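Local coordinates for uncharacterized protein AF0587 (Archaeoglobus fulgidus DSM 4304, PDB 2Q07) that probably binds RNA as part of an archaeosine synthase type 1 family protein in tRNA modification, although its function has not been established directly, at residues Arg170-Leu173 against Glu174-Ser178; Gly191-Pro194 against Glu195-Leu198; Ala118-Thr121 against Gly122-Lys126. All coordinates share one frame; numbering follows the deposited sequence.

Contacts 1 and 2 belong to the pre-PUA part of the chain and touch each other, their centres 12 Å apart. The helical turns of contact 1 lie against the loop of contact 2 along a largely apolar seam: Ile172 CD1 meets Tyr193 CE1 at 3.7 Å, and Leu173 CD2 meets Leu196 CB at 3.9 Å, with Leu173 CD1 also on Glu197 O. Contact 3 comes earlier in the sequence, where strand 115-118 gives way to helix 123-132 in the DUF5591 region. It touches neither of the others; its nearest atoms are about 18 Å from contact 1 and about 17 Å from contact 2. All three are local, and along the sequence they come in the order 3, 1, 2.

Contact 1: residues Arg170-Leu173 against Glu174-Ser178; sequences RRIL and EHMLS
His175 turns its ring back along the helix toward Arg171, and ND1 donates to Arg171 O at 2.8 Å. The same oxygen takes the backbone bond from His175 N, also at 2.8 Å, so two donors grip it, one from each face of the carbonyl plane. The ring nitrogen stands 38° out of that plane, off the lone-pair direction, while the oxygen sits at the edge of the imidazole. With chi1 at -86° the ring lies beside its own backbone N, and chi2 of 69° turns ND1 onto the oxygen.

Backbone bonds carry the pattern on, Met176 N to Ile172 O at 3.0 Å and Leu177 N to Leu173 O at 3.2 Å. This is the regular i to i+4 bonding of an alpha helix, in the middle of helix 168-181, with the pre-PUA sheet packed on its apolar flank. On that flank Ile172 and the selenomethionine Met176 lie side by side, pointing the same way, and Leu173 slants across Met176; the placing of the Met176 CE methyl is doubtful.

On another flank the aliphatic CG of Arg170 touches Glu174 CD at 3.6 Å. The charges do not meet, Arg170 NE standing 4.9 Å from Glu174 OE2, though some attraction is likely. Arg171 instead forms a salt bridge with Asp167.

Farther out, Lys26 N donates to His175 NE2, consistent with a proton on ND1; Phe75 meets the ring edge-to-face, and with the two bonds it probably fixes the ring's rotation. Leu215 and Val208 of the sheet pack on Leu173 and Met176.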
# COMPACT_ATOMS: atom_id res chain seq x y z
N ARG A 170 -0.03 1.15 -11.70
CA ARG A 170 -0.11 -0.31 -11.71
C ARG A 170 0.66 -0.91 -10.53
O ARG A 170 0.21 -1.89 -9.92
CB ARG A 170 0.43 -0.85 -13.04
CG ARG A 170 0.75 -2.35 -13.04
CD ARG A 170 0.91 -2.84 -14.47
NE ARG A 170 -0.34 -2.67 -15.20
CZ ARG A 170 -0.45 -2.66 -16.53
NH1 ARG A 170 0.63 -2.82 -17.28
NH2 ARG A 170 -1.64 -2.47 -17.09
N ARG A 171 1.81 -0.33 -10.20
CA ARG A 171 2.61 -0.82 -9.08
C ARG A 171 1.84 -0.66 -7.76
O ARG A 171 1.88 -1.52 -6.89
CB ARG A 171 3.94 -0.06 -8.98
CG ARG A 171 5.15 -0.82 -9.49
CD ARG A 171 5.31 -0.67 -10.98
NE ARG A 171 6.42 -1.47 -11.49
CZ ARG A 171 7.03 -1.24 -12.65
NH1 ARG A 171 6.64 -0.23 -13.42
NH2 ARG A 171 8.01 -2.03 -13.06
N ILE A 172 1.14 0.47 -7.64
CA ILE A 172 0.34 0.77 -6.45
C ILE A 172 -0.76 -0.27 -6.26
O ILE A 172 -0.93 -0.80 -5.17
CB ILE A 172 -0.32 2.17 -6.56
CG1 ILE A 172 0.74 3.26 -6.39
CG2 ILE A 172 -1.39 2.33 -5.53
CD1 ILE A 172 0.19 4.67 -6.58
N LEU A 173 -1.51 -0.54 -7.32
CA LEU A 173 -2.60 -1.50 -7.27
C LEU A 173 -2.05 -2.90 -7.01
O LEU A 173 -2.62 -3.65 -6.22
CB LEU A 173 -3.40 -1.46 -8.58
CG LEU A 173 -4.29 -0.24 -8.83
CD1 LEU A 173 -4.92 -0.34 -10.22
CD2 LEU A 173 -5.38 -0.14 -7.77
N GLU A 174 -0.94 -3.24 -7.66
CA GLU A 174 -0.34 -4.56 -7.46
C GLU A 174 0.11 -4.71 -6.01
O GLU A 174 -0.04 -5.78 -5.43
CB GLU A 174 0.87 -4.77 -8.39
CG GLU A 174 0.53 -4.69 -9.87
CD GLU A 174 1.73 -4.91 -10.77
OE1 GLU A 174 2.82 -4.39 -10.45
OE2 GLU A 174 1.57 -5.59 -11.80
N HIS A 175 0.67 -3.65 -5.44
CA HIS A 175 1.14 -3.70 -4.06
C HIS A 175 0.01 -3.80 -3.05
O HIS A 175 0.18 -4.38 -1.99
CB HIS A 175 2.01 -2.48 -3.71
CG HIS A 175 3.46 -2.64 -4.07
ND1 HIS A 175 3.90 -2.69 -5.37
CD2 HIS A 175 4.55 -2.82 -3.29
CE1 HIS A 175 5.21 -2.89 -5.38
NE2 HIS A 175 5.63 -2.98 -4.13
N MSE A 176 -1.15 -3.23 -3.38
CA MSE A 176 -2.28 -3.31 -2.45
C MSE A 176 -2.85 -4.72 -2.43
O MSE A 176 -3.27 -5.21 -1.38
CB MSE A 176 -3.35 -2.30 -2.84
CG MSE A 176 -2.83 -0.87 -2.79
SE MSE A 176 -4.19 0.43 -3.11
CE MSE A 176 -4.03 0.64 -5.01
N LEU A 177 -2.87 -5.37 -3.59
CA LEU A 177 -3.36 -6.74 -3.71
C LEU A 177 -2.43 -7.65 -2.90
O LEU A 177 -2.88 -8.53 -2.15
CB LEU A 177 -3.35 -7.16 -5.18
CG LEU A 177 -4.56 -6.74 -6.01
CD1 LEU A 177 -4.38 -7.20 -7.46
CD2 LEU A 177 -5.82 -7.37 -5.40
N SER A 178 -1.13 -7.43 -3.06
CA SER A 178 -0.11 -8.19 -2.36
C SER A 178 -0.29 -8.00 -0.85
O SER A 178 -0.36 -8.96 -0.09
CB SER A 178 1.27 -7.70 -2.80
OG SER A 178 2.31 -8.49 -2.25

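Contact 2: residues Gly191-Pro194 against Glu195-Leu198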
# COMPACT_ATOMS: atom_id res chain seq x y z
N GLY A 191 -9.55 5.02 -14.03
CA GLY A 191 -10.02 5.94 -13.01
C GLY A 191 -9.08 7.10 -12.75
O GLY A 191 -7.95 7.12 -13.23
N ARG A 192 -9.56 8.09 -11.99
CA ARG A 192 -8.73 9.24 -11.66
C ARG A 192 -8.19 9.09 -10.24
O ARG A 192 -8.96 8.91 -9.29
CB ARG A 192 -9.55 10.54 -11.80
CG ARG A 192 -10.85 10.56 -11.00
CD ARG A 192 -11.81 11.66 -11.49
NE ARG A 192 -12.16 11.50 -12.90
CZ ARG A 192 -13.16 12.14 -13.51
NH1 ARG A 192 -13.92 13.00 -12.83
NH2 ARG A 192 -13.40 11.94 -14.80
N TYR A 193 -6.87 9.14 -10.11
CA TYR A 193 -6.21 9.00 -8.82
C TYR A 193 -6.87 9.91 -7.78
O TYR A 193 -7.21 11.06 -8.08
CB TYR A 193 -4.73 9.37 -8.94
CG TYR A 193 -3.89 8.90 -7.78
CD1 TYR A 193 -3.39 7.60 -7.75
CD2 TYR A 193 -3.61 9.74 -6.70
CE1 TYR A 193 -2.62 7.15 -6.67
CE2 TYR A 193 -2.85 9.30 -5.62
CZ TYR A 193 -2.36 8.00 -5.61
OH TYR A 193 -1.56 7.57 -4.56
N PRO A 194 -7.06 9.43 -6.54
CA PRO A 194 -6.71 8.12 -5.98
C PRO A 194 -7.76 7.01 -6.18
O PRO A 194 -7.62 5.92 -5.63
CB PRO A 194 -6.50 8.43 -4.51
CG PRO A 194 -7.58 9.42 -4.24
CD PRO A 194 -7.51 10.34 -5.47
N GLU A 195 -8.80 7.30 -6.95
CA GLU A 195 -9.86 6.33 -7.19
C GLU A 195 -9.53 5.44 -8.38
O GLU A 195 -10.23 5.45 -9.40
CB GLU A 195 -11.19 7.05 -7.44
CG GLU A 195 -11.55 8.05 -6.36
CD GLU A 195 -12.92 8.67 -6.59
OE1 GLU A 195 -13.18 9.14 -7.72
OE2 GLU A 195 -13.72 8.69 -5.64
N LEU A 196 -8.47 4.65 -8.24
CA LEU A 196 -8.02 3.75 -9.29
C LEU A 196 -8.83 2.46 -9.34
O LEU A 196 -9.42 2.06 -8.34
CB LEU A 196 -6.54 3.40 -9.08
CG LEU A 196 -5.52 4.53 -9.03
CD1 LEU A 196 -4.14 3.97 -8.69
CD2 LEU A 196 -5.49 5.25 -10.37
N GLU A 197 -8.83 1.82 -10.50
CA GLU A 197 -9.51 0.55 -10.69
C GLU A 197 -8.66 -0.34 -11.58
O GLU A 197 -7.76 0.12 -12.28
CB GLU A 197 -10.87 0.74 -11.38
CG GLU A 197 -11.79 1.73 -10.73
CD GLU A 197 -13.17 1.69 -11.35
OE1 GLU A 197 -13.27 1.67 -12.59
OE2 GLU A 197 -14.16 1.68 -10.59
N LEU A 198 -8.92 -1.64 -11.54
CA LEU A 198 -8.20 -2.58 -12.38
C LEU A 198 -9.32 -3.28 -13.12
O LEU A 198 -10.24 -3.83 -12.51
CB LEU A 198 -7.39 -3.55 -11.52
CG LEU A 198 -6.47 -4.55 -12.24
CD1 LEU A 198 -5.44 -3.82 -13.10
CD2 LEU A 198 -5.79 -5.40 -11.18
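Arg192 O accepts Glu195 N at 2.8 Å, closing a type VIa beta turn around the cis peptide before Pro194, and an inverse gamma turn centred on Glu195 follows, with a weak bond from Leu196 N to Pro194 O at 3.0 Å. Gly191, at a phi of 89°, passes so near Glu195 O that a CB would collide with it.

Tyr193 lays one ring face on Pro194 CB, toward the rim, while Leu196 CD1 comes to the ring's edge, 3.8 Å from Tyr193 CD1. The Tyr193 ring reaches that place with CG opposite the backbone N (chi1 -164°), and its hydroxyl is hydrogen-bonded to Glu76. Leu196 also leans on Tyr169 and Leu173 of helix 168-181. Cutting Leu196 back to an alanine would probably strip the Tyr193 edge of its apolar neighbour and open a gap beside that helix. Glu195 keeps its CB 3.4 Å from Arg192 O and sends its carboxylate to a salt bridge with Arg210.

The loop of this beta hairpin, between strands 188-190 and 197-200 of the pre-PUA sheet, is thus held by its own backbone bonds and by apolar contact, whereas the polar ends of Tyr193 and Glu195 tie it to residues beyond the turn.

Contact 3: residues Ala118-Thr121 against Gly122-Lys126; sequences AHVT and GGYRK
Tyr124 N reaches back to Thr121 O at 3.2 Å, the hydrogen bond that closes the chain round Gly122 and Gly123. The donor stands 39° out of the carbonyl plane, so it does not follow a lone pair. Gly122, next after Thr121, is the N-cap residue of helix 123-132, and its carbonyl O takes Arg125 N at 2.7 Å to start the first helical turn. A phi of 52° at Gly122 suits glycine, and with no side chain here the cap rests on the backbone. Before the bend, Val120 N makes a weak bond to Ala118 O across the inverse gamma turn at His119.

These bonds shape the loop that leads from strand 115-118 into helix 123-132, the first half of a beta-alpha-beta crossover to the parallel neighbouring strand 138-141. The domain built on these strands is probably related to the uracil-DNA glycosylase-like fold.

Val120 and Tyr124 make the apolar contact. Val120 CB sits on Tyr124 CB at 3.5 Å, the two side chains crossing at about a right angle, and Val120 CG2 adds a touch to the same CB at 3.7 Å. Pro36, at the end of strand 31-36, packs on both residues, and Trp92 meets the tyrosine ring edge-to-face.

A separate C-H to oxygen approach is made by the ring edge. With CG opposite its own carbonyl carbon (chi1 -67°), Tyr124 has Thr121 O in the ring plane, 3.4 Å from its CD1.

The remaining contact is made by the aliphatic part of Arg125. Its CG lies 3.2 Å from Val120 O and 3.9 Å from Thr121 CA, so the chain runs past the loop backbone. The guanidinium is engaged farther off, in a cation-pi contact with Tyr141 and a long, weak ion pair with Glu129.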
# COMPACT_ATOMS: atom_id res chain seq x y z
N ALA A 118 17.97 11.81 -1.06
CA ALA A 118 17.19 12.45 -0.01
C ALA A 118 16.74 13.86 -0.39
O ALA A 118 17.48 14.82 -0.19
CB ALA A 118 17.99 12.49 1.28
N HIS A 119 15.54 14.00 -0.93
CA HIS A 119 15.05 15.31 -1.30
C HIS A 119 14.18 15.86 -0.18
O HIS A 119 12.97 16.00 -0.31
CB HIS A 119 14.23 15.26 -2.59
CG HIS A 119 14.16 16.57 -3.29
ND1 HIS A 119 15.24 17.14 -3.93
CD2 HIS A 119 13.15 17.46 -3.42
CE1 HIS A 119 14.90 18.32 -4.42
NE2 HIS A 119 13.64 18.54 -4.12
N VAL A 120 14.83 16.18 0.93
CA VAL A 120 14.15 16.68 2.11
C VAL A 120 15.07 17.64 2.85
O VAL A 120 16.28 17.67 2.60
CB VAL A 120 13.80 15.52 3.06
CG1 VAL A 120 12.74 14.63 2.44
CG2 VAL A 120 15.05 14.70 3.34
N THR A 121 14.50 18.40 3.77
CA THR A 121 15.29 19.37 4.53
C THR A 121 14.99 19.32 6.02
O THR A 121 14.06 18.65 6.46
CB THR A 121 15.02 20.81 4.03
OG1 THR A 121 13.63 21.10 4.15
CG2 THR A 121 15.46 20.97 2.57
N GLY A 122 15.80 20.06 6.79
CA GLY A 122 15.62 20.12 8.23
C GLY A 122 15.52 18.78 8.95
O GLY A 122 16.27 17.85 8.65
N GLY A 123 14.59 18.70 9.89
CA GLY A 123 14.40 17.49 10.66
C GLY A 123 14.44 16.20 9.86
O GLY A 123 14.91 15.17 10.37
N TYR A 124 13.95 16.24 8.62
CA TYR A 124 13.95 15.05 7.77
C TYR A 124 15.35 14.59 7.42
O TYR A 124 15.60 13.39 7.33
CB TYR A 124 13.17 15.30 6.48
CG TYR A 124 11.70 15.52 6.67
CD1 TYR A 124 11.16 16.80 6.71
CD2 TYR A 124 10.83 14.44 6.79
CE1 TYR A 124 9.80 17.01 6.88
CE2 TYR A 124 9.47 14.63 6.95
CZ TYR A 124 8.96 15.91 7.00
OH TYR A 124 7.61 16.11 7.16
N ARG A 125 16.25 15.54 7.19
CA ARG A 125 17.62 15.18 6.86
C ARG A 125 18.26 14.47 8.05
O ARG A 125 19.09 13.57 7.86
CB ARG A 125 18.44 16.42 6.49
CG ARG A 125 18.20 16.88 5.06
CD ARG A 125 19.27 17.85 4.59
NE ARG A 125 20.61 17.39 4.96
CZ ARG A 125 21.73 17.81 4.38
NH1 ARG A 125 21.68 18.69 3.39
NH2 ARG A 125 22.90 17.35 4.79
N LYS A 126 17.88 14.86 9.26
CA LYS A 126 18.41 14.22 10.45
C LYS A 126 18.03 12.75 10.46
O LYS A 126 18.82 11.90 10.84
CB LYS A 126 17.86 14.89 11.72
CG LYS A 126 18.44 16.26 12.01
CD LYS A 126 17.95 16.76 13.36
CE LYS A 126 18.67 18.03 13.79
NZ LYS A 126 18.23 18.49 15.14